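Local atomic coordinates of packaging enzyme P4 (Pseudomonas phage phi6, PDB entry 4BLO), a protein that hydrolyses nucleoside triphosphates as a hexameric, RecA-like P-loop ATPase and probably uses that energy to drive viral RNA into the phage capsid. Residues L[173-178]-L[221-226]. Numbering follows the deposited sequence.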
loop_
_atom_site.group_PDB
_atom_site.type_symbol
_atom_site.label_atom_id
_atom_site.label_comp_id
_atom_site.label_asym_id
_atom_site.label_seq_id
_atom_site.Cartn_x
_atom_site.Cartn_y
_atom_site.Cartn_z
ATOM N N VAL L 173 -12.935 29.705 13.782
ATOM C CA VAL L 173 -13.981 30.576 13.259
ATOM C C VAL L 173 -15.354 29.899 13.386
ATOM O O VAL L 173 -16.305 30.561 13.809
ATOM C CB VAL L 173 -13.697 31.037 11.805
ATOM C CG1 VAL L 173 -14.685 32.119 11.369
ATOM C CG2 VAL L 173 -12.271 31.551 11.656
ATOM N N CYS L 174 -15.449 28.592 13.062
ATOM C CA CYS L 174 -16.698 27.832 13.133
ATOM C C CYS L 174 -17.236 27.755 14.574
ATOM O O CYS L 174 -18.385 28.141 14.799
ATOM C CB CYS L 174 -16.525 26.441 12.532
ATOM S SG CYS L 174 -16.596 26.401 10.718
ATOM N N ILE L 175 -16.414 27.285 15.544
ATOM C CA ILE L 175 -16.813 27.165 16.953
ATOM C C ILE L 175 -16.953 28.562 17.589
ATOM O O ILE L 175 -17.974 28.837 18.215
ATOM C CB ILE L 175 -15.851 26.247 17.767
ATOM C CG1 ILE L 175 -15.852 24.810 17.205
ATOM C CG2 ILE L 175 -16.200 26.245 19.271
ATOM C CD1 ILE L 175 -14.570 24.012 17.474
ATOM N N GLY L 176 -15.948 29.412 17.409
ATOM C CA GLY L 176 -15.931 30.763 17.963
ATOM C C GLY L 176 -17.129 31.612 17.616
ATOM O O GLY L 176 -17.841 32.066 18.518
ATOM N N LEU L 177 -17.375 31.820 16.309
ATOM C CA LEU L 177 -18.486 32.656 15.835
ATOM C C LEU L 177 -19.828 31.920 15.854
ATOM O O LEU L 177 -20.854 32.544 16.142
ATOM C CB LEU L 177 -18.215 33.230 14.433
ATOM C CG LEU L 177 -16.967 34.127 14.274
ATOM C CD1 LEU L 177 -16.899 34.699 12.881
ATOM C CD2 LEU L 177 -16.969 35.284 15.269
ATOM N N GLY L 178 -19.804 30.616 15.566
ATOM C CA GLY L 178 -21.000 29.781 15.545
ATOM C C GLY L 178 -21.693 29.688 16.885
ATOM O O GLY L 178 -22.928 29.679 16.932
ATOM N N THR L 221 -22.687 20.576 17.884
ATOM C CA THR L 221 -23.890 20.328 18.695
ATOM C C THR L 221 -23.615 20.700 20.157
ATOM O O THR L 221 -24.460 21.317 20.802
ATOM C CB THR L 221 -24.353 18.868 18.565
ATOM O OG1 THR L 221 -24.454 18.525 17.178
ATOM C CG2 THR L 221 -25.680 18.604 19.274
ATOM N N GLN L 222 -22.418 20.361 20.653
ATOM C CA GLN L 222 -21.972 20.644 22.010
ATOM C C GLN L 222 -21.764 22.155 22.257
ATOM O O GLN L 222 -21.966 22.607 23.391
ATOM C CB GLN L 222 -20.665 19.901 22.276
ATOM C CG GLN L 222 -20.571 19.392 23.695
ATOM C CD GLN L 222 -19.599 18.247 23.792
ATOM O OE1 GLN L 222 -18.385 18.432 23.629
ATOM N NE2 GLN L 222 -20.110 17.043 24.076
ATOM N N TYR L 223 -21.361 22.922 21.210
ATOM C CA TYR L 223 -21.082 24.359 21.323
ATOM C C TYR L 223 -22.185 25.244 20.678
ATOM O O TYR L 223 -21.961 26.431 20.440
ATOM C CB TYR L 223 -19.690 24.677 20.745
ATOM C CG TYR L 223 -18.578 23.943 21.464
ATOM C CD1 TYR L 223 -18.444 24.020 22.843
ATOM C CD2 TYR L 223 -17.651 23.181 20.764
ATOM C CE1 TYR L 223 -17.437 23.328 23.511
ATOM C CE2 TYR L 223 -16.628 22.496 21.421
ATOM C CZ TYR L 223 -16.515 22.585 22.794
ATOM O OH TYR L 223 -15.497 21.920 23.444
ATOM N N ASP L 224 -23.388 24.667 20.465
ATOM C CA ASP L 224 -24.608 25.295 19.934
ATOM C C ASP L 224 -24.397 26.024 18.594
ATOM O O ASP L 224 -25.033 27.060 18.347
ATOM C CB ASP L 224 -25.228 26.258 20.964
ATOM C CG ASP L 224 -25.512 25.685 22.339
ATOM O OD1 ASP L 224 -25.817 24.465 22.430
ATOM O OD2 ASP L 224 -25.501 26.467 23.316
ATOM N N CYS L 225 -23.523 25.465 17.727
ATOM C CA CYS L 225 -23.199 26.013 16.402
ATOM C C CYS L 225 -24.090 25.395 15.330
ATOM O O CYS L 225 -24.416 24.203 15.394
ATOM C CB CYS L 225 -21.730 25.784 16.053
ATOM S SG CYS L 225 -20.547 26.428 17.260
ATOM N N SER L 226 -24.409 26.192 14.310
ATOM C CA SER L 226 -25.116 25.773 13.106
ATOM C C SER L 226 -24.209 26.131 11.915
ATOM O O SER L 226 -24.160 27.290 11.488
ATOM C CB SER L 226 -26.488 26.426 13.012
ATOM O OG SER L 226 -27.216 25.857 11.935
#
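Cys225 sets its sulfur against the bare backbone of Gly178, one residue before the C-terminal end of helix 167-179. The contact is tight at this end, where the CA atoms of the two residues are 4.4 Å apart and the sulfur meets three main-chain groups of the helix. Gly178 has no side chain, so the sulfur lies directly against its main chain, with SG 3.5 Å from Gly178 C. With SG anti to its own carbonyl carbon (chi1 -55°), the thiol also comes near the carbonyls one turn back, 3.7 Å from both Ile175 O and Cys174 O. Cys174 O already accepts the helical bond from Gly178 N, at 3.0 Å. No hydrogen bond joins the two segments.

The looser part is a single apolar touch. Ile175 presents its CG2 branch, anti to the backbone N, obliquely to the Tyr223 ring, 3.7 Å from CD2. Leu20 of helix 7-22 touches both side chains, and Ile41 of helix 38-54 also packs on Ile175, so this side too is buried rather than open to solvent.

Topologically, residues 221-226 carry the chain from the end of helix 208-222 into strand 226-231, which runs parallel between strands 184-187 and 120-126 in the RecA-like core sheet. Helix 167-179 leads in turn to strand 184-187, so the C-terminal part of one helix packs on the turn that links helix 208-222 to its strand. The turn passes through Asp224 with positive backbone angles (phi 53°, psi 36°). Its carboxylate leads away from helix 167-179 and makes salt bridges to Arg105 through OD1 and to Arg12 through OD2. Beyond it, Cys225 is hydrogen-bonded through its backbone to Gly120, at the start of the adjacent strand 120-126.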